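Beta-glucanase (Bacteroides thetaiotaomicron, PDB 6EUG) probably hydrolyses beta-1,3-linked galactose units of arabinogalactan through its family 43 glycoside hydrolase domain, which is the part of the longer protein present here. Local coordinates at residues Ala337-Pro342 with Arg349-Pro354; Lys113-Ala118 with Met215-Asp220; Pro167-Arg172 with Lys252-Phe257. All coordinates share one frame; numbering follows the deposited sequence. Where two conformers were deposited one is given.

Interaction 1: residues Ala337-Pro342 with Arg349-Pro354; sequences ADMWRP and RYIWLP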
loop_
_atom_site.group_PDB
_atom_site.type_symbol
_atom_site.label_atom_id
_atom_site.label_comp_id
_atom_site.label_asym_id
_atom_site.label_seq_id
_atom_site.Cartn_x
_atom_site.Cartn_y
_atom_site.Cartn_z
ATOM N N ALA A 337 4.198 -10.512 0.471
ATOM C CA ALA A 337 5.013 -9.780 -0.478
ATOM C C ALA A 337 4.798 -10.304 -1.892
ATOM O O ALA A 337 4.323 -11.433 -2.070
ATOM C CB ALA A 337 6.497 -9.879 -0.112
ATOM N N ASP A 338 5.181 -9.475 -2.877
ATOM C CA ASP A 338 5.230 -9.845 -4.313
ATOM C C ASP A 338 6.660 -10.191 -4.723
ATOM O O ASP A 338 7.617 -9.554 -4.220
ATOM C CB ASP A 338 4.717 -8.690 -5.167
ATOM C CG ASP A 338 3.264 -8.409 -4.907
ATOM O OD1 ASP A 338 2.398 -9.273 -5.273
ATOM O OD2 ASP A 338 2.985 -7.335 -4.337
ATOM N N MET A 339 6.831 -11.201 -5.590
ATOM C CA MET A 339 8.125 -11.481 -6.227
ATOM C C MET A 339 7.999 -11.118 -7.723
ATOM O O MET A 339 7.498 -11.922 -8.520
ATOM C CB MET A 339 8.468 -12.960 -6.003
ATOM C CG MET A 339 9.886 -13.389 -6.307
ATOM S SD MET A 339 10.150 -15.166 -6.034
ATOM C CE MET A 339 9.407 -15.316 -4.498
ATOM N N TRP A 340 8.382 -9.891 -8.085
ATOM C CA TRP A 340 8.015 -9.329 -9.381
ATOM C C TRP A 340 8.871 -9.919 -10.513
ATOM O O TRP A 340 10.100 -10.052 -10.356
ATOM C CB TRP A 340 8.172 -7.803 -9.407
ATOM C CG TRP A 340 7.274 -7.047 -8.460
ATOM C CD1 TRP A 340 7.669 -6.369 -7.367
ATOM C CD2 TRP A 340 5.860 -6.871 -8.562
ATOM N NE1 TRP A 340 6.596 -5.782 -6.767
ATOM C CE2 TRP A 340 5.461 -6.117 -7.452
ATOM C CE3 TRP A 340 4.881 -7.361 -9.445
ATOM C CZ2 TRP A 340 4.156 -5.738 -7.245
ATOM C CZ3 TRP A 340 3.575 -6.983 -9.263
ATOM C CH2 TRP A 340 3.201 -6.209 -8.136
ATOM N N ARG A 341 8.211 -10.241 -11.634
ATOM C CA ARG A 341 8.879 -10.653 -12.896
ATOM C C ARG A 341 8.526 -9.629 -13.970
ATOM O O ARG A 341 7.522 -9.770 -14.677
ATOM C CB ARG A 341 8.433 -12.045 -13.323
ATOM C CG ARG A 341 8.923 -13.098 -12.365
ATOM C CD ARG A 341 8.671 -14.491 -12.875
ATOM N NE ARG A 341 9.287 -15.469 -11.976
ATOM C CZ ARG A 341 9.716 -16.676 -12.329
ATOM N NH1 ARG A 341 9.624 -17.113 -13.594
ATOM N NH2 ARG A 341 10.256 -17.451 -11.401
ATOM N N PRO A 342 9.308 -8.558 -14.073
ATOM C CA PRO A 342 8.897 -7.429 -14.961
ATOM C C PRO A 342 8.751 -7.786 -16.461
ATOM O O PRO A 342 7.975 -7.148 -17.165
ATOM C CB PRO A 342 9.998 -6.385 -14.745
ATOM C CG PRO A 342 11.133 -7.117 -14.123
ATOM C CD PRO A 342 10.575 -8.296 -13.383
ATOM N N ARG A 349 5.263 -13.942 -8.578
ATOM C CA ARG A 349 4.939 -14.935 -7.527
ATOM C C ARG A 349 4.607 -14.241 -6.205
ATOM O O ARG A 349 4.656 -12.999 -6.094
ATOM C CB ARG A 349 6.100 -15.945 -7.362
ATOM C CG ARG A 349 6.644 -16.470 -8.691
ATOM C CD ARG A 349 5.600 -17.315 -9.394
ATOM N NE ARG A 349 6.032 -17.775 -10.727
ATOM C CZ ARG A 349 6.789 -18.851 -10.968
ATOM N NH1 ARG A 349 7.249 -19.614 -9.976
ATOM N NH2 ARG A 349 7.087 -19.173 -12.226
ATOM N N TYR A 350 4.249 -15.033 -5.208
ATOM C CA TYR A 350 3.831 -14.520 -3.891
ATOM C C TYR A 350 4.735 -15.091 -2.796
ATOM O O TYR A 350 5.055 -16.303 -2.814
ATOM C CB TYR A 350 2.342 -14.855 -3.667
ATOM C CG TYR A 350 1.461 -14.441 -4.829
ATOM C CD1 TYR A 350 1.218 -13.098 -5.111
ATOM C CD2 TYR A 350 0.848 -15.394 -5.641
ATOM C CE1 TYR A 350 0.422 -12.718 -6.184
ATOM C CE2 TYR A 350 0.080 -15.030 -6.718
ATOM C CZ TYR A 350 -0.163 -13.704 -6.970
ATOM O OH TYR A 350 -0.914 -13.371 -8.032
ATOM N N ILE A 351 5.167 -14.234 -1.851
ATOM C CA ILE A 351 5.907 -14.676 -0.655
ATOM C C ILE A 351 5.045 -14.397 0.573
ATOM O O ILE A 351 4.729 -13.243 0.841
ATOM C CB ILE A 351 7.262 -13.958 -0.479
ATOM C CG1 ILE A 351 8.199 -14.285 -1.641
ATOM C CG2 ILE A 351 7.895 -14.253 0.885
ATOM C CD1 ILE A 351 9.289 -13.249 -1.826
ATOM N N TRP A 352 4.636 -15.464 1.274
ATOM C CA TRP A 352 3.868 -15.357 2.506
ATOM C C TRP A 352 4.649 -16.091 3.604
ATOM O O TRP A 352 4.998 -17.284 3.432
ATOM C CB TRP A 352 2.460 -15.950 2.364
ATOM C CG TRP A 352 1.461 -15.237 1.498
ATOM C CD1 TRP A 352 1.683 -14.245 0.567
ATOM C CD2 TRP A 352 0.076 -15.580 1.371
ATOM N NE1 TRP A 352 0.502 -13.908 -0.059
ATOM C CE2 TRP A 352 -0.495 -14.702 0.413
ATOM C CE3 TRP A 352 -0.751 -16.503 2.009
ATOM C CZ2 TRP A 352 -1.855 -14.745 0.055
ATOM C CZ3 TRP A 352 -2.122 -16.535 1.656
ATOM C CH2 TRP A 352 -2.647 -15.665 0.685
ATOM N N LEU A 353 4.941 -15.389 4.708
ATOM C CA LEU A 353 5.778 -15.923 5.809
ATOM C C LEU A 353 5.214 -15.438 7.166
ATOM O O LEU A 353 4.743 -14.285 7.270
ATOM C CB LEU A 353 7.250 -15.471 5.676
ATOM C CG LEU A 353 7.988 -15.931 4.391
ATOM C CD1 LEU A 353 9.268 -15.148 4.191
ATOM C CD2 LEU A 353 8.261 -17.423 4.442
ATOM N N PRO A 354 5.236 -16.283 8.200
ATOM C CA PRO A 354 4.847 -15.809 9.554
ATOM C C PRO A 354 5.765 -14.682 10.062
ATOM O O PRO A 354 6.983 -14.690 9.803
ATOM C CB PRO A 354 5.040 -17.074 10.443
ATOM C CG PRO A 354 5.065 -18.199 9.494
ATOM C CD PRO A 354 5.703 -17.691 8.244
HETATM O O HOH W 1 1.204 -11.552 -1.705
HETATM O O HOH W 2 3.195 -10.912 -7.309
#
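Met339 pairs with Arg349, and Ala337 with Ile351, in an antiparallel hairpin. It belongs to one blade of the five-bladed beta-propeller characteristic of family 43. Both pairs are hydrogen-bonded, with Met339 N to Arg349 O at 2.9 Å. Between them Asp338 and Tyr350 form a non-hydrogen-bonded pair on the other face.

With CG swung away from the backbone N (chi1 -167°) and a bend at chi3, Met339 lays CE across Ile351 at about a right angle. The packing is tight, with CE 3.3 Å from Ile351 CG1.

On the same face, the Arg341 and Arg349 guanidinium groups stack with centres 3.9 Å apart and planes 19° apart. Arg341 reaches out extended, while Arg349 is folded at chi2. Both arginines form salt bridges to Asp347, which probably offsets their like charges. Arg349 NH1 also bonds to Gly32 O.

On the opposite face, Asp338 OD1 sits at the edge of the Tyr350 ring, 4.0 Å from CD1. Gly47 N is its polar partner outside the hairpin, and Tyr350 OH is hydrogen-bonded to the backbone O of Ile43 and N of Ala45. One water joins the strands by donating to Asp338 OD1 at 2.7 Å and to Arg349 O at 2.8 Å.

Interaction 2: residues Lys113-Ala118 with Met215-Asp220; sequences KVIYNA and MTLFVD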
loop_
_atom_site.group_PDB
_atom_site.type_symbol
_atom_site.label_atom_id
_atom_site.label_comp_id
_atom_site.label_asym_id
_atom_site.label_seq_id
_atom_site.Cartn_x
_atom_site.Cartn_y
_atom_site.Cartn_z
ATOM N N LYS A 113 -6.591 -1.863 -1.758
ATOM C CA LYS A 113 -6.885 -2.314 -0.391
ATOM C C LYS A 113 -8.364 -2.104 -0.109
ATOM O O LYS A 113 -8.946 -1.129 -0.555
ATOM C CB LYS A 113 -6.048 -1.568 0.664
ATOM C CG LYS A 113 -4.525 -1.561 0.387
ATOM C CD LYS A 113 -3.915 -2.938 0.637
ATOM C CE LYS A 113 -2.456 -2.988 0.228
ATOM N NZ LYS A 113 -2.277 -2.888 -1.280
ATOM N N VAL A 114 -8.943 -3.024 0.654
ATOM C CA VAL A 114 -10.356 -2.951 1.066
ATOM C C VAL A 114 -10.475 -3.024 2.583
ATOM O O VAL A 114 -9.853 -3.914 3.211
ATOM C CB VAL A 114 -11.215 -4.086 0.403
ATOM C CG1 VAL A 114 -12.670 -3.983 0.776
ATOM C CG2 VAL A 114 -11.092 -4.032 -1.120
ATOM N N ILE A 115 -11.321 -2.138 3.123
ATOM C CA ILE A 115 -11.692 -2.102 4.540
ATOM C C ILE A 115 -13.220 -2.069 4.725
ATOM O O ILE A 115 -13.955 -1.530 3.895
ATOM C CB ILE A 115 -11.030 -0.921 5.275
ATOM C CG1 ILE A 115 -11.408 0.435 4.655
ATOM C CG2 ILE A 115 -9.521 -1.119 5.357
ATOM C CD1 ILE A 115 -10.722 1.649 5.238
ATOM N N TYR A 116 -13.693 -2.655 5.828
ATOM C CA TYR A 116 -15.125 -2.689 6.124
ATOM C C TYR A 116 -15.439 -1.588 7.088
ATOM O O TYR A 116 -14.745 -1.457 8.115
ATOM C CB TYR A 116 -15.513 -4.036 6.760
ATOM C CG TYR A 116 -16.995 -4.151 7.142
ATOM C CD1 TYR A 116 -17.985 -4.202 6.170
ATOM C CD2 TYR A 116 -17.393 -4.215 8.486
ATOM C CE1 TYR A 116 -19.336 -4.291 6.514
ATOM C CE2 TYR A 116 -18.735 -4.315 8.844
ATOM C CZ TYR A 116 -19.704 -4.353 7.854
ATOM O OH TYR A 116 -21.025 -4.443 8.187
ATOM N N ASN A 117 -16.470 -0.796 6.786
ATOM C CA ASN A 117 -16.869 0.291 7.671
ATOM C C ASN A 117 -18.025 -0.201 8.497
ATOM O O ASN A 117 -19.142 -0.394 7.959
ATOM C CB ASN A 117 -17.261 1.540 6.885
ATOM C CG ASN A 117 -17.637 2.683 7.795
ATOM O OD1 ASN A 117 -18.565 2.582 8.636
ATOM N ND2 ASN A 117 -16.909 3.747 7.690
ATOM N N ALA A 118 -17.777 -0.419 9.789
ATOM C CA ALA A 118 -18.834 -0.968 10.700
ATOM C C ALA A 118 -20.063 -0.059 10.831
ATOM O O ALA A 118 -21.199 -0.567 10.905
ATOM C CB ALA A 118 -18.252 -1.273 12.072
ATOM N N MET A 215 0.565 2.816 -1.667
ATOM C CA MET A 215 -0.343 3.088 -0.529
ATOM C C MET A 215 -0.879 1.849 0.176
ATOM O O MET A 215 -0.852 0.729 -0.352
ATOM C CB MET A 215 -1.533 3.951 -1.003
ATOM C CG MET A 215 -2.368 3.382 -2.156
ATOM S SD MET A 215 -4.162 3.616 -2.091
ATOM C CE MET A 215 -4.546 2.392 -0.820
ATOM N N THR A 216 -1.391 2.081 1.399
ATOM C CA THR A 216 -2.176 1.119 2.094
ATOM C C THR A 216 -3.205 1.811 2.993
ATOM O O THR A 216 -3.316 3.057 2.996
ATOM C CB THR A 216 -1.303 0.109 2.845
ATOM O OG1 THR A 216 -2.092 -1.027 3.237
ATOM C CG2 THR A 216 -0.607 0.735 4.086
ATOM N N LEU A 217 -3.984 0.975 3.674
ATOM C CA LEU A 217 -5.043 1.395 4.627
ATOM C C LEU A 217 -4.893 0.682 5.942
ATOM O O LEU A 217 -4.435 -0.471 5.972
ATOM C CB LEU A 217 -6.448 1.077 4.071
ATOM C CG LEU A 217 -6.886 1.716 2.747
ATOM C CD1 LEU A 217 -8.233 1.153 2.234
ATOM C CD2 LEU A 217 -6.964 3.237 2.832
ATOM N N PHE A 218 -5.350 1.324 7.021
ATOM C CA PHE A 218 -5.383 0.672 8.337
ATOM C C PHE A 218 -6.564 1.166 9.156
ATOM O O PHE A 218 -6.749 2.378 9.275
ATOM C CB PHE A 218 -4.079 0.890 9.141
ATOM C CG PHE A 218 -4.026 0.080 10.428
ATOM C CD1 PHE A 218 -3.800 -1.289 10.390
ATOM C CD2 PHE A 218 -4.244 0.671 11.652
ATOM C CE1 PHE A 218 -3.778 -2.042 11.548
ATOM C CE2 PHE A 218 -4.219 -0.078 12.823
ATOM C CZ PHE A 218 -3.987 -1.435 12.778
ATOM N N VAL A 219 -7.360 0.224 9.680
ATOM C CA VAL A 219 -8.445 0.538 10.627
ATOM C C VAL A 219 -7.953 0.347 12.084
ATOM O O VAL A 219 -7.590 -0.771 12.519
ATOM C CB VAL A 219 -9.719 -0.324 10.405
ATOM C CG1 VAL A 219 -10.818 0.086 11.410
ATOM C CG2 VAL A 219 -10.243 -0.214 8.985
ATOM N N ASP A 220 -7.950 1.435 12.820
ATOM C CA ASP A 220 -7.462 1.430 14.210
ATOM C C ASP A 220 -8.549 0.949 15.192
ATOM O O ASP A 220 -9.721 0.717 14.814
ATOM C CB ASP A 220 -6.953 2.835 14.547
ATOM C CG ASP A 220 -5.827 2.854 15.583
ATOM O OD1 ASP A 220 -5.438 1.806 16.147
ATOM O OD2 ASP A 220 -5.398 3.981 15.895
#
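Met215 opens the contact by placing its CE 4.1 Å from Lys113 CG. Its CG stands between the backbone N and the carbonyl carbon (chi1 57°), and further bends at chi2 and chi3 bring the methyl round to the lysine. Next, Thr216 turns OG1 to the aliphatic part of the same lysine, 3.6 Å from Lys113 CE. The two side chains run obliquely past each other, without a hydrogen bond. The ammonium group lies further on, where Lys113 NZ makes weak hydrogen bonds to the backbone oxygens of Arg111 and Gly47.

The strands run nearly parallel, 15° apart, with axes 7.0 Å apart. Each is the first strand of its own four-stranded blade, so these segments meet through side chains, without backbone hydrogen bonds, where two neighbouring blades of the five-bladed propeller adjoin.

Leu217 fills the middle of this seam. Its CD1 lies 3.8 Å from Lys113 CB and 3.9 Å from Ile115 CD1, and the isoleucine meets it at about a right angle. Trp126 of strand 122-130, the neighbour of 108-117 in its blade, also packs on Leu217. The buried Leu217 N has no hydrogen-bond partner in the model. Finally, Val219 CG2 rests 3.8 Å from Ile115 CG2, the second branch of the forked isoleucine.

Interaction 3: residues Pro167-Arg172 with Lys252-Phe257; sequences PLNMTR and KYIRIF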
loop_
_atom_site.group_PDB
_atom_site.type_symbol
_atom_site.label_atom_id
_atom_site.label_comp_id
_atom_site.label_asym_id
_atom_site.label_seq_id
_atom_site.Cartn_x
_atom_site.Cartn_y
_atom_site.Cartn_z
ATOM N N PRO A 167 0.619 19.699 6.700
ATOM C CA PRO A 167 0.728 18.615 7.673
ATOM C C PRO A 167 0.736 19.176 9.104
ATOM O O PRO A 167 1.324 20.254 9.343
ATOM C CB PRO A 167 2.112 18.001 7.376
ATOM C CG PRO A 167 2.523 18.552 6.071
ATOM C CD PRO A 167 1.859 19.883 5.926
ATOM N N LEU A 168 0.103 18.459 10.035
ATOM C CA LEU A 168 0.028 18.873 11.443
ATOM C C LEU A 168 1.431 19.053 12.042
ATOM O O LEU A 168 1.623 19.895 12.897
ATOM C CB LEU A 168 -0.789 17.857 12.254
ATOM C CG LEU A 168 -1.021 18.036 13.739
ATOM C CD1 LEU A 168 -1.957 19.204 13.989
ATOM C CD2 LEU A 168 -1.630 16.734 14.260
ATOM N N ASN A 169 2.404 18.279 11.574
ATOM C CA ASN A 169 3.758 18.294 12.127
ATOM C C ASN A 169 4.779 19.142 11.349
ATOM O O ASN A 169 5.962 19.066 11.631
ATOM C CB ASN A 169 4.283 16.852 12.355
ATOM C CG ASN A 169 4.539 16.089 11.064
ATOM O OD1 ASN A 169 3.796 16.205 10.091
ATOM N ND2 ASN A 169 5.550 15.237 11.087
ATOM N N MET A 170 4.312 19.960 10.404
ATOM C CA MET A 170 5.149 20.944 9.731
ATOM C C MET A 170 5.227 22.167 10.635
ATOM O O MET A 170 4.194 22.670 11.078
ATOM C CB MET A 170 4.554 21.301 8.372
ATOM C CG MET A 170 5.491 22.065 7.456
ATOM S SD MET A 170 5.145 21.799 5.694
ATOM C CE MET A 170 6.311 22.932 4.942
ATOM N N THR A 171 6.443 22.635 10.921
ATOM C CA THR A 171 6.641 23.685 11.921
ATOM C C THR A 171 6.309 25.088 11.392
ATOM O O THR A 171 6.228 25.308 10.167
ATOM C CB THR A 171 8.104 23.715 12.472
ATOM O OG1 THR A 171 9.004 24.203 11.475
ATOM C CG2 THR A 171 8.554 22.327 12.928
ATOM N N ARG A 172 6.152 26.040 12.326
ATOM C CA ARG A 172 5.943 27.466 11.976
ATOM C C ARG A 172 6.977 27.977 10.975
ATOM O O ARG A 172 6.627 28.590 9.931
ATOM C CB ARG A 172 6.026 28.367 13.220
ATOM C CG ARG A 172 4.902 28.112 14.168
ATOM C CD ARG A 172 4.885 29.104 15.303
ATOM N NE ARG A 172 4.129 28.537 16.412
ATOM C CZ ARG A 172 3.858 29.184 17.530
ATOM N NH1 ARG A 172 4.269 30.443 17.687
ATOM N NH2 ARG A 172 3.172 28.581 18.501
ATOM N N LYS A 252 -6.506 16.185 8.391
ATOM C CA LYS A 252 -5.521 15.927 9.432
ATOM C C LYS A 252 -4.551 14.866 8.900
ATOM O O LYS A 252 -4.983 13.756 8.521
ATOM C CB LYS A 252 -6.217 15.447 10.718
ATOM C CG LYS A 252 -5.297 15.242 11.902
ATOM C CD LYS A 252 -5.943 14.495 13.060
ATOM C CE LYS A 252 -7.117 15.220 13.655
ATOM N NZ LYS A 252 -7.381 14.672 15.026
ATOM N N TYR A 253 -3.267 15.219 8.827
ATOM C CA TYR A 253 -2.224 14.304 8.342
ATOM C C TYR A 253 -0.848 14.680 8.850
ATOM O O TYR A 253 -0.633 15.842 9.214
ATOM C CB TYR A 253 -2.174 14.216 6.811
ATOM C CG TYR A 253 -1.611 15.398 6.001
ATOM C CD1 TYR A 253 -2.335 16.578 5.849
ATOM C CD2 TYR A 253 -0.367 15.294 5.320
ATOM C CE1 TYR A 253 -1.850 17.631 5.076
ATOM C CE2 TYR A 253 0.133 16.338 4.544
ATOM C CZ TYR A 253 -0.605 17.510 4.406
ATOM O OH TYR A 253 -0.094 18.548 3.624
ATOM N N ILE A 254 0.072 13.699 8.819
ATOM C CA ILE A 254 1.498 13.924 9.140
ATOM C C ILE A 254 2.398 13.484 7.955
ATOM O O ILE A 254 1.970 12.721 7.068
ATOM C CB ILE A 254 1.951 13.247 10.457
ATOM C CG1 ILE A 254 1.900 11.696 10.380
ATOM C CG2 ILE A 254 1.151 13.815 11.618
ATOM C CD1 ILE A 254 2.599 10.945 11.504
ATOM N N ARG A 255 3.647 13.940 7.978
ATOM C CA ARG A 255 4.670 13.513 7.024
ATOM C C ARG A 255 5.869 12.966 7.823
ATOM O O ARG A 255 6.257 13.537 8.857
ATOM C CB ARG A 255 5.055 14.669 6.072
ATOM C CG ARG A 255 5.804 15.849 6.680
ATOM C CD ARG A 255 5.976 16.996 5.688
ATOM N NE ARG A 255 6.987 16.761 4.644
ATOM C CZ ARG A 255 8.265 17.137 4.692
ATOM N NH1 ARG A 255 8.758 17.775 5.744
ATOM N NH2 ARG A 255 9.047 16.903 3.631
ATOM N N ILE A 256 6.430 11.849 7.367
ATOM C CA ILE A 256 7.502 11.167 8.082
ATOM C C ILE A 256 8.591 10.695 7.123
ATOM O O ILE A 256 8.350 10.437 5.927
ATOM C CB ILE A 256 7.000 9.977 8.948
ATOM C CG1 ILE A 256 6.207 8.949 8.093
ATOM C CG2 ILE A 256 6.146 10.481 10.119
ATOM C CD1 ILE A 256 5.868 7.664 8.839
ATOM N N PHE A 257 9.811 10.610 7.646
ATOM C CA PHE A 257 10.987 10.192 6.852
ATOM C C PHE A 257 11.169 10.947 5.553
ATOM O O PHE A 257 11.324 10.331 4.480
ATOM C CB PHE A 257 11.065 8.633 6.660
ATOM C CG PHE A 257 10.973 7.897 7.962
ATOM C CD1 PHE A 257 12.061 7.936 8.836
ATOM C CD2 PHE A 257 9.797 7.253 8.357
ATOM C CE1 PHE A 257 11.973 7.363 10.099
ATOM C CE2 PHE A 257 9.713 6.673 9.620
ATOM C CZ PHE A 257 10.814 6.747 10.494
#
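Asn169 uses both ends of its side-chain amide to grip the backbone of Arg255. Its ND2 donates to Arg255 O at 2.9 Å, in a nearly straight bond with the acceptor in the plane of the amide. Its OD1 accepts from Arg255 N at 3.1 Å, and that donor is tilted from the plane of the side-chain carbonyl. The pair of bonds fixes the rotation of the amide and takes up the N-H and C=O that a further strand would otherwise use. A chi1 of 69° turns the carboxamide toward the strand. A third bond, from Leu168 N to Tyr253 O, joins the two backbones at 2.8 Å.

Strand 252-256 is the outermost strand of its blade in the five-bladed propeller. Residues 167-170 form a type I beta turn, and this turn covers the strand's outer edge. Thr171 then acts as N-cap of helix 172-176.

Beside the polar bonds, Pro167 packs against Tyr253. Its CA sits over one face of the ring in a CH-pi contact, 3.8 Å from the centroid. The pyrrolidine ring lies alongside the phenol and points the same way, with Pro167 CG 3.6 Å from Tyr253 CE2. The tyrosine OH is hydrogen-bonded to Ala165 O. The same Pro167 CG is 3.8 Å from Arg255 CD. The arginine's charged end continues to a salt bridge with Glu232 and to the carbonyl oxygens of Ile196 and Ala197. Val202 of helix 200-205 touches Pro167, Met170, Tyr253 and Arg255.

Overall arrangement
Interactions 2 and 3 reach the same four-stranded blade at its two outermost strands, 215-219 and 252-256. Their centres are 22 Å apart. Their segments alternate along the chain, whereas interaction 1 follows both. Interactions 1 and 3 lie on opposite sides of the chain centre, with centres 33 Å apart. Bound glucoimidazole lies near interactions 1 and 2. The side chain of Asp338 in interaction 1 is about 7 Å from it, and that of Lys113 in interaction 2 about 9 Å. Pocket residues Glu110 and Arg111 precede Lys113 on its strand, and Asp214 directly precedes Met215. Nearest atoms of interactions 1 and 2 are about 8 Å apart.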